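RmpD (Hexulose-6-phosphate synthase) (Streptococcus mutans, PDB 3EXS) is an enzyme of the orotidine 5'-phosphate decarboxylase/HUMPS family, built as an eight-stranded TIM barrel that here holds ribulose-5-phosphate. Local coordinates at residues Q9-H14 with V33-T38; S172-L177 with T192-R197; E113-L118 with Q137-Q142. One frame throughout, in Å; residues are numbered along the deposited sequence.

Contact 1: residues Q9-H14 with V33-T38; sequences QVALDH and VIEAGT. With 5RP (ribulose-5-phosphate), chain E.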
loop_
_atom_site.group_PDB
_atom_site.type_symbol
_atom_site.label_atom_id
_atom_site.label_comp_id
_atom_site.label_asym_id
_atom_site.label_seq_id
_atom_site.Cartn_x
_atom_site.Cartn_y
_atom_site.Cartn_z
ATOM N N GLN A 9 18.053 -0.624 -10.822
ATOM C CA GLN A 9 17.340 -1.285 -9.730
ATOM C C GLN A 9 16.467 -2.402 -10.285
ATOM O O GLN A 9 15.808 -2.196 -11.303
ATOM C CB GLN A 9 16.495 -0.248 -8.982
ATOM C CG GLN A 9 15.465 -0.771 -7.999
ATOM C CD GLN A 9 14.865 0.375 -7.207
ATOM O OE1 GLN A 9 15.504 1.422 -7.029
ATOM N NE2 GLN A 9 13.627 0.201 -6.738
ATOM N N VAL A 10 16.485 -3.577 -9.652
ATOM C CA VAL A 10 15.518 -4.629 -9.986
ATOM C C VAL A 10 14.354 -4.616 -8.969
ATOM O O VAL A 10 14.583 -4.526 -7.745
ATOM C CB VAL A 10 16.139 -6.055 -10.092
ATOM C CG1 VAL A 10 16.714 -6.526 -8.766
ATOM C CG2 VAL A 10 15.113 -7.067 -10.605
ATOM N N ALA A 11 13.123 -4.670 -9.497
ATOM C CA ALA A 11 11.923 -4.836 -8.691
ATOM C C ALA A 11 11.578 -6.328 -8.575
ATOM O O ALA A 11 11.274 -6.985 -9.596
ATOM C CB ALA A 11 10.768 -4.096 -9.307
ATOM N N LEU A 12 11.621 -6.846 -7.342
ATOM C CA LEU A 12 11.200 -8.212 -7.088
ATOM C C LEU A 12 9.706 -8.183 -6.769
ATOM O O LEU A 12 9.301 -7.859 -5.639
ATOM C CB LEU A 12 12.021 -8.875 -5.954
ATOM C CG LEU A 12 13.566 -8.802 -6.044
ATOM C CD1 LEU A 12 14.271 -9.271 -4.784
ATOM C CD2 LEU A 12 14.085 -9.547 -7.235
ATOM N N ASP A 13 8.906 -8.524 -7.783
ATOM C CA ASP A 13 7.430 -8.448 -7.705
ATOM C C ASP A 13 6.745 -9.807 -7.661
ATOM O O ASP A 13 5.539 -9.911 -7.915
ATOM C CB ASP A 13 6.867 -7.623 -8.863
ATOM C CG ASP A 13 7.100 -6.150 -8.671
ATOM O OD1 ASP A 13 7.504 -5.757 -7.556
ATOM O OD2 ASP A 13 6.894 -5.377 -9.629
ATOM N N HIS A 14 7.534 -10.828 -7.324
ATOM C CA HIS A 14 7.075 -12.214 -7.269
ATOM C C HIS A 14 5.998 -12.392 -6.217
ATOM O O HIS A 14 5.880 -11.599 -5.285
ATOM C CB HIS A 14 8.256 -13.124 -6.987
ATOM C CG HIS A 14 9.381 -12.955 -7.952
ATOM N ND1 HIS A 14 10.274 -11.908 -7.877
ATOM C CD2 HIS A 14 9.759 -13.698 -9.021
ATOM C CE1 HIS A 14 11.150 -12.006 -8.865
ATOM N NE2 HIS A 14 10.851 -13.077 -9.579
ATOM N N VAL A 33 20.709 -1.480 -6.891
ATOM C CA VAL A 33 19.675 -1.414 -5.889
ATOM C C VAL A 33 18.803 -2.656 -6.034
ATOM O O VAL A 33 18.415 -2.995 -7.134
ATOM C CB VAL A 33 18.781 -0.141 -6.078
ATOM C CG1 VAL A 33 17.774 -0.013 -4.923
ATOM C CG2 VAL A 33 19.612 1.142 -6.199
ATOM N N ILE A 34 18.492 -3.329 -4.925
ATOM C CA ILE A 34 17.522 -4.423 -4.924
ATOM C C ILE A 34 16.226 -4.013 -4.203
ATOM O O ILE A 34 16.270 -3.554 -3.061
ATOM C CB ILE A 34 18.110 -5.668 -4.273
ATOM C CG1 ILE A 34 19.172 -6.272 -5.171
ATOM C CG2 ILE A 34 17.037 -6.742 -4.011
ATOM C CD1 ILE A 34 20.124 -7.151 -4.389
ATOM N N GLU A 35 15.083 -4.188 -4.869
ATOM C CA GLU A 35 13.787 -3.761 -4.331
ATOM C C GLU A 35 12.897 -4.944 -4.009
ATOM O O GLU A 35 12.614 -5.770 -4.893
ATOM C CB GLU A 35 13.049 -2.859 -5.329
ATOM C CG GLU A 35 11.589 -2.545 -4.981
ATOM C CD GLU A 35 10.906 -1.626 -5.986
ATOM O OE1 GLU A 35 11.521 -1.261 -7.002
ATOM O OE2 GLU A 35 9.741 -1.248 -5.785
ATOM N N ALA A 36 12.445 -5.020 -2.758
ATOM C CA ALA A 36 11.397 -5.964 -2.424
ATOM C C ALA A 36 10.074 -5.309 -2.779
ATOM O O ALA A 36 9.649 -4.345 -2.129
ATOM C CB ALA A 36 11.434 -6.312 -0.956
ATOM N N GLY A 37 9.418 -5.819 -3.809
ATOM C CA GLY A 37 8.241 -5.149 -4.334
ATOM C C GLY A 37 6.986 -5.396 -3.522
ATOM O O GLY A 37 6.819 -6.463 -2.883
ATOM N N THR A 38 6.090 -4.415 -3.582
ATOM C CA THR A 38 4.838 -4.459 -2.862
ATOM C C THR A 38 4.136 -5.811 -2.965
ATOM O O THR A 38 3.773 -6.401 -1.950
ATOM C CB THR A 38 3.921 -3.327 -3.332
ATOM O OG1 THR A 38 4.684 -2.115 -3.363
ATOM C CG2 THR A 38 2.720 -3.140 -2.380
HETATM C C2 5RP E . 4.389 -1.544 -9.301
HETATM C C3 5RP E . 5.769 -1.789 -9.875
HETATM C C5 5RP E . 6.264 -1.123 -11.139
HETATM O O13 5RP E . 5.359 -1.111 -12.249
HETATM C C6 5RP E . 7.461 -1.984 -11.462
HETATM O O14 5RP E . 8.495 -1.556 -10.586
HETATM C C7 5RP E . 7.945 -1.844 -12.873
HETATM O O8 5RP E . 8.217 -3.181 -13.227
HETATM P P9 5RP E . 8.035 -3.540 -14.771
HETATM O O12 5RP E . 6.915 -2.641 -15.260
HETATM O O11 5RP E . 7.671 -5.021 -14.783
HETATM O O10 5RP E . 9.401 -3.160 -15.319
HETATM O O4 5RP E . 6.556 -2.531 -9.286
HETATM O O1 5RP E . 4.501 -0.483 -8.349
#
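The amide of Gln-9 reaches across to the carboxylate of Glu-35, and NE2 donates to OE1 at 2.6 Å. Glu-35 OE1 lies close to the amide plane of Gln-9, yet the donor stands 52° above the carboxylate plane. The two flat groups are accordingly turned 76° against each other. CG lies anti to the backbone N in both residues (chi1 168° in Gln-9) and the chains run on extended, which carries their polar ends from neighbouring strands to the same point inside the barrel.

Backbone hydrogen bonds set a parallel register. Val-10 uses both its main-chain polar atoms toward 33-36, N donating to Val-33 O (3.2 Å) and O accepting from Glu-35 N (2.9 Å). Leu-12 N donates to Glu-35 O (2.9 Å), and Leu-12 O accepts from the N of Gly-37 (2.7 Å), at the N-cap position of helix 38-44.

Side-chain packing divides between the faces. Leu-12 CD1 meets Ile-34 CG2 at 3.8 Å on the outer face, where Val-10 and Leu-12 also touch helix 17-27. On the inner face, Val-33 CG1 crosses the end of Gln-9 at a slant, nearest its OE1.

Beyond the strand, Asp-13 OD2 comes within 2.9 Å of O4 of ribulose-5-phosphate. Two adjacent parallel strands joined through helix 17-27 form a beta-alpha-beta unit, the first of this TIM barrel, with the ligand beyond their C-terminal ends.

Contact 2: residues S172-L177 with T192-R197; sequences SVTGGL and TFIAGR. With 5RP (ribulose-5-phosphate), chain E.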
loop_
_atom_site.group_PDB
_atom_site.type_symbol
_atom_site.label_atom_id
_atom_site.label_comp_id
_atom_site.label_asym_id
_atom_site.label_seq_id
_atom_site.Cartn_x
_atom_site.Cartn_y
_atom_site.Cartn_z
ATOM N N SER A 172 13.411 8.484 -9.780
ATOM C CA SER A 172 13.502 7.114 -10.313
ATOM C C SER A 172 12.431 6.947 -11.387
ATOM O O SER A 172 11.331 7.455 -11.230
ATOM C CB SER A 172 13.289 6.046 -9.223
ATOM O OG SER A 172 14.350 5.973 -8.275
ATOM N N VAL A 173 12.751 6.253 -12.479
ATOM C CA VAL A 173 11.767 6.018 -13.544
ATOM C C VAL A 173 11.545 4.544 -13.758
ATOM O O VAL A 173 12.488 3.758 -13.776
ATOM C CB VAL A 173 12.106 6.707 -14.934
ATOM C CG1 VAL A 173 12.397 8.203 -14.779
ATOM C CG2 VAL A 173 13.246 6.028 -15.621
ATOM N N THR A 174 10.293 4.166 -13.937
ATOM C CA THR A 174 9.946 2.758 -14.027
ATOM C C THR A 174 8.652 2.582 -14.816
ATOM O O THR A 174 7.945 3.571 -15.062
ATOM C CB THR A 174 9.828 2.141 -12.626
ATOM O OG1 THR A 174 9.792 0.722 -12.750
ATOM C CG2 THR A 174 8.570 2.642 -11.888
ATOM N N GLY A 175 8.354 1.339 -15.209
ATOM C CA GLY A 175 7.147 1.020 -15.986
ATOM C C GLY A 175 7.490 0.474 -17.359
ATOM O O GLY A 175 7.803 1.232 -18.279
ATOM N N GLY A 176 7.461 -0.852 -17.476
ATOM C CA GLY A 176 7.741 -1.548 -18.729
ATOM C C GLY A 176 9.015 -1.105 -19.429
ATOM O O GLY A 176 9.053 -1.004 -20.657
ATOM N N LEU A 177 10.059 -0.832 -18.655
ATOM C CA LEU A 177 11.323 -0.429 -19.235
ATOM C C LEU A 177 12.019 -1.579 -19.957
ATOM O O LEU A 177 12.394 -2.584 -19.355
ATOM C CB LEU A 177 12.255 0.166 -18.177
ATOM C CG LEU A 177 12.099 1.653 -17.881
ATOM C CD1 LEU A 177 12.841 2.014 -16.601
ATOM C CD2 LEU A 177 12.620 2.461 -19.049
ATOM N N THR A 192 17.746 6.750 -11.032
ATOM C CA THR A 192 17.645 5.283 -10.986
ATOM C C THR A 192 16.624 4.837 -11.999
ATOM O O THR A 192 15.579 5.476 -12.126
ATOM C CB THR A 192 17.151 4.782 -9.595
ATOM O OG1 THR A 192 18.149 5.035 -8.604
ATOM C CG2 THR A 192 16.874 3.305 -9.616
ATOM N N PHE A 193 16.920 3.755 -12.721
ATOM C CA PHE A 193 15.933 3.093 -13.570
ATOM C C PHE A 193 15.542 1.808 -12.894
ATOM O O PHE A 193 16.393 1.005 -12.505
ATOM C CB PHE A 193 16.496 2.746 -14.944
ATOM C CG PHE A 193 16.822 3.929 -15.783
ATOM C CD1 PHE A 193 15.874 4.470 -16.624
ATOM C CD2 PHE A 193 18.091 4.493 -15.753
ATOM C CE1 PHE A 193 16.182 5.584 -17.418
ATOM C CE2 PHE A 193 18.408 5.598 -16.556
ATOM C CZ PHE A 193 17.454 6.137 -17.383
ATOM N N ILE A 194 14.244 1.613 -12.738
ATOM C CA ILE A 194 13.777 0.433 -12.069
ATOM C C ILE A 194 13.243 -0.520 -13.108
ATOM O O ILE A 194 12.258 -0.225 -13.787
ATOM C CB ILE A 194 12.696 0.769 -11.036
ATOM C CG1 ILE A 194 13.235 1.753 -10.003
ATOM C CG2 ILE A 194 12.208 -0.497 -10.362
ATOM C CD1 ILE A 194 12.184 2.267 -9.067
ATOM N N ALA A 195 13.887 -1.671 -13.231
ATOM C CA ALA A 195 13.383 -2.699 -14.122
ATOM C C ALA A 195 12.880 -3.880 -13.318
ATOM O O ALA A 195 13.614 -4.436 -12.480
ATOM C CB ALA A 195 14.460 -3.135 -15.139
ATOM N N GLY A 196 11.612 -4.228 -13.562
ATOM C CA GLY A 196 11.020 -5.456 -13.070
ATOM C C GLY A 196 11.084 -6.545 -14.120
ATOM O O GLY A 196 12.122 -7.174 -14.304
ATOM N N ARG A 197 9.976 -6.743 -14.833
ATOM C CA ARG A 197 9.819 -7.865 -15.772
ATOM C C ARG A 197 10.862 -7.987 -16.892
ATOM O O ARG A 197 11.137 -9.095 -17.372
ATOM C CB ARG A 197 8.401 -7.890 -16.352
ATOM C CG ARG A 197 7.355 -8.522 -15.410
ATOM C CD ARG A 197 5.943 -8.307 -15.954
ATOM N NE ARG A 197 5.772 -6.900 -16.285
ATOM C CZ ARG A 197 4.830 -6.103 -15.786
ATOM N NH1 ARG A 197 3.917 -6.562 -14.931
ATOM N NH2 ARG A 197 4.797 -4.832 -16.164
HETATM C C2 5RP E . 4.389 -1.544 -9.301
HETATM C C3 5RP E . 5.769 -1.789 -9.875
HETATM C C5 5RP E . 6.264 -1.123 -11.139
HETATM O O13 5RP E . 5.359 -1.111 -12.249
HETATM C C6 5RP E . 7.461 -1.984 -11.462
HETATM O O14 5RP E . 8.495 -1.556 -10.586
HETATM C C7 5RP E . 7.945 -1.844 -12.873
HETATM O O8 5RP E . 8.217 -3.181 -13.227
HETATM P P9 5RP E . 8.035 -3.540 -14.771
HETATM O O12 5RP E . 6.915 -2.641 -15.260
HETATM O O11 5RP E . 7.671 -5.021 -14.783
HETATM O O10 5RP E . 9.401 -3.160 -15.319
HETATM O O4 5RP E . 6.556 -2.531 -9.286
HETATM O O1 5RP E . 4.501 -0.483 -8.349
HETATM O O HOH W 1 10.223 -0.720 -15.560
#
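Ile-194 O takes a hydrogen bond from a side chain of the neighbouring strand: Thr-174 OG1 donates to it at 2.8 Å. The hydroxyl stands 39° out of the carbonyl plane; OG1 lies opposite the backbone N across the CA-CB bond (chi1 -167°), on the side of the carbonyl carbon, which brings it to Ile-194 O. Water 1 also donates to Ile-194 O; it accepts from Gly-175 N and Leu-177 N and gives its second proton to O10 of ribulose-5-phosphate, so one ordered water ties both segments to the phosphate. With its own proton on Ile-194 O, Thr-174 OG1 can accept, weakly, from ligand O14.

Earlier in the strands the pairing is regular and parallel. Val-173 N bonds to Thr-192 O (3.0 Å), and Ile-194 N bonds almost straight to Val-173 O (3.0 Å, 173°). On the face carrying Val-173 and Phe-193 the two side chains run side by side in the same direction, and Val-173 CG2 meets the ring obliquely. Leu-177 CD1 reaches the ring edge, 3.9 Å from Phe-193 CD1, while Trp-220 meets the same ring from the C-terminal part of the chain.

Backbone NH groups then take over the phosphate. Gly-176 N donates to O12 (2.9 Å), Gly-196 N to O10 (3.0 Å) and Arg-197 N to O11 (2.9 Å), one for each terminal oxygen. The Arg-197 guanidinium lies with a face over O11, a placement consistent with electrostatic support. Turns carrying glycines after the seventh and eighth strands, with Gly-196 at the N-cap position before helix 197-200, form the phosphate-binding site common to many TIM barrels.

Contact 3: residues E113-L118 with Q137-Q142; sequences EIQVEL and QAIYHQ
Glu-117 OE1 and His-141 NE2 form a His-carboxylate hydrogen bond, donated by the ring nitrogen. The modelled 2.4 Å between these two atoms is doubtfully short at this resolution, although the oxygen does sit near the ring plane. A bend at chi2 (-86°) swings the Glu-117 carboxylate toward the histidine, whose side chain is about 4 Å from ribulose-5-phosphate at the nearest atoms. Lys-66, which bonds to the ligand, is a weak, long partner of the other carboxylate oxygen, OE2.

At the opposite end of the strands, Gln-137 bridges two residues. Its OE1 accepts from Gln-115 NE2 at 2.9 Å, and its NE2 donates to Glu-113 OE1 at 3.1 Å, fixing which way round the amide lies. The two amide planes stand 82° apart. Glu-113 OE1 also forms a salt bridge with Arg-170.

Between these polar ends the main chains pair as the parallel strands of a beta-alpha-beta unit, crossing over through helix 124-132 and supplying the fifth and sixth staves of the barrel. Val-116 N binds Gln-137 O, and Ile-139 N returns to Val-116 O, each at 2.8 Å. Leu-118 N continues the ladder to Ile-139 O (3.2 Å); beyond it water 2 bridges Leu-118 O and His-141 N.

Inside the barrel, Ile-139 CD1 presses on Gln-115 CB at 3.5 Å. Outside, Leu-118 CD1 packs against Ala-138 CB (3.9 Å) and comes to the edge of the Tyr-140 ring, near helix 155-167.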
loop_
_atom_site.group_PDB
_atom_site.type_symbol
_atom_site.label_atom_id
_atom_site.label_comp_id
_atom_site.label_asym_id
_atom_site.label_seq_id
_atom_site.Cartn_x
_atom_site.Cartn_y
_atom_site.Cartn_z
ATOM N N GLU A 113 16.192 6.564 3.880
ATOM C CA GLU A 113 15.413 7.568 3.161
ATOM C C GLU A 113 14.015 7.073 2.791
ATOM O O GLU A 113 13.759 5.874 2.744
ATOM C CB GLU A 113 16.123 8.012 1.872
ATOM C CG GLU A 113 17.334 8.941 2.014
ATOM C CD GLU A 113 17.896 9.380 0.645
ATOM O OE1 GLU A 113 17.200 10.086 -0.132
ATOM O OE2 GLU A 113 19.042 9.002 0.338
ATOM N N ILE A 114 13.126 8.032 2.530
ATOM C CA ILE A 114 11.801 7.791 1.993
ATOM C C ILE A 114 11.775 8.178 0.505
ATOM O O ILE A 114 12.409 9.126 0.079
ATOM C CB ILE A 114 10.703 8.552 2.822
ATOM C CG1 ILE A 114 10.744 8.136 4.295
ATOM C CG2 ILE A 114 9.291 8.306 2.293
ATOM C CD1 ILE A 114 10.454 6.679 4.557
ATOM N N GLN A 115 11.035 7.404 -0.271
ATOM C CA GLN A 115 10.755 7.682 -1.667
ATOM C C GLN A 115 9.252 7.850 -1.853
ATOM O O GLN A 115 8.442 7.065 -1.310
ATOM C CB GLN A 115 11.237 6.522 -2.551
ATOM C CG GLN A 115 12.658 6.059 -2.273
ATOM C CD GLN A 115 13.106 4.999 -3.242
ATOM O OE1 GLN A 115 12.574 3.886 -3.260
ATOM N NE2 GLN A 115 14.085 5.334 -4.069
ATOM N N VAL A 116 8.880 8.852 -2.647
ATOM C CA VAL A 116 7.486 9.075 -2.948
ATOM C C VAL A 116 7.100 8.388 -4.263
ATOM O O VAL A 116 7.622 8.716 -5.315
ATOM C CB VAL A 116 7.137 10.578 -2.950
ATOM C CG1 VAL A 116 5.634 10.768 -3.115
ATOM C CG2 VAL A 116 7.596 11.238 -1.637
ATOM N N GLU A 117 6.185 7.429 -4.164
ATOM C CA GLU A 117 5.558 6.764 -5.296
ATOM C C GLU A 117 4.398 7.601 -5.880
ATOM O O GLU A 117 3.370 7.853 -5.219
ATOM C CB GLU A 117 5.038 5.386 -4.867
ATOM C CG GLU A 117 6.089 4.295 -4.712
ATOM C CD GLU A 117 6.398 3.587 -6.018
ATOM O OE1 GLU A 117 5.995 4.081 -7.095
ATOM O OE2 GLU A 117 7.059 2.526 -5.980
ATOM N N LEU A 118 4.567 8.000 -7.136
ATOM C CA LEU A 118 3.659 8.906 -7.809
ATOM C C LEU A 118 2.629 8.096 -8.535
ATOM O O LEU A 118 2.918 7.424 -9.528
ATOM C CB LEU A 118 4.432 9.784 -8.782
ATOM C CG LEU A 118 5.524 10.631 -8.130
ATOM C CD1 LEU A 118 6.404 11.272 -9.158
ATOM C CD2 LEU A 118 4.898 11.683 -7.244
ATOM N N GLN A 137 13.309 12.037 -2.867
ATOM C CA GLN A 137 13.193 11.050 -3.942
ATOM C C GLN A 137 11.748 10.814 -4.378
ATOM O O GLN A 137 10.855 10.677 -3.564
ATOM C CB GLN A 137 13.795 9.723 -3.530
ATOM C CG GLN A 137 15.261 9.766 -3.194
ATOM C CD GLN A 137 15.873 8.394 -3.300
ATOM O OE1 GLN A 137 15.671 7.706 -4.294
ATOM N NE2 GLN A 137 16.607 7.977 -2.269
ATOM N N ALA A 138 11.534 10.756 -5.678
ATOM C CA ALA A 138 10.244 10.382 -6.206
ATOM C C ALA A 138 10.469 9.325 -7.250
ATOM O O ALA A 138 11.547 9.246 -7.846
ATOM C CB ALA A 138 9.528 11.573 -6.799
ATOM N N ILE A 139 9.449 8.505 -7.451
ATOM C CA ILE A 139 9.502 7.415 -8.384
ATOM C C ILE A 139 8.341 7.628 -9.301
ATOM O O ILE A 139 7.185 7.578 -8.880
ATOM C CB ILE A 139 9.355 6.072 -7.677
ATOM C CG1 ILE A 139 10.581 5.829 -6.816
ATOM C CG2 ILE A 139 9.167 4.941 -8.694
ATOM C CD1 ILE A 139 10.273 5.162 -5.590
ATOM N N TYR A 140 8.685 7.877 -10.560
ATOM C CA TYR A 140 7.743 8.191 -11.627
ATOM C C TYR A 140 7.483 6.960 -12.516
ATOM O O TYR A 140 8.420 6.268 -12.949
ATOM C CB TYR A 140 8.263 9.380 -12.476
ATOM C CG TYR A 140 7.302 9.762 -13.577
ATOM C CD1 TYR A 140 6.357 10.757 -13.380
ATOM C CD2 TYR A 140 7.294 9.078 -14.792
ATOM C CE1 TYR A 140 5.463 11.084 -14.363
ATOM C CE2 TYR A 140 6.393 9.388 -15.777
ATOM C CZ TYR A 140 5.485 10.396 -15.559
ATOM O OH TYR A 140 4.588 10.724 -16.534
ATOM N N HIS A 141 6.204 6.728 -12.803
ATOM C CA HIS A 141 5.745 5.585 -13.589
ATOM C C HIS A 141 5.288 5.979 -14.997
ATOM O O HIS A 141 4.478 6.908 -15.158
ATOM C CB HIS A 141 4.607 4.888 -12.851
ATOM C CG HIS A 141 5.000 4.349 -11.513
ATOM N ND1 HIS A 141 5.061 2.999 -11.244
ATOM C CD2 HIS A 141 5.361 4.979 -10.371
ATOM C CE1 HIS A 141 5.436 2.823 -9.990
ATOM N NE2 HIS A 141 5.627 4.009 -9.441
ATOM N N GLN A 142 5.822 5.281 -16.008
ATOM C CA GLN A 142 5.377 5.416 -17.404
ATOM C C GLN A 142 3.856 5.191 -17.455
ATOM O O GLN A 142 3.340 4.292 -16.768
ATOM C CB GLN A 142 6.133 4.413 -18.324
ATOM C CG GLN A 142 7.236 4.990 -19.287
ATOM C CD GLN A 142 8.459 5.682 -18.590
ATOM O OE1 GLN A 142 8.514 5.828 -17.359
ATOM N NE2 GLN A 142 9.433 6.112 -19.406
HETATM O O HOH W 2 3.854 8.159 -11.959
#

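How the contacts relate
From the N terminus, contact 1 closes first, round helix 17-27. Strands 60-67 and 85-89 follow before contact 3 closes round helix 124-132, and contact 2 comes last, across a connection without a helix. The three loops are in series: none nests in or crosses another. In the sheet, 137-142 adjoins 172-177 through the Ser-172 bonds to Ala-138 and Tyr-140. Strand 192-195 meets 7-12 through the bonds of Gln-9 to Phe-193 and Ala-195, which shuts the barrel. Contact 2 thus links the other two, whose nearest atoms stay about 5 Å apart. Contacts 1 and 2 and His-141 of contact 3 all touch ribulose-5-phosphate.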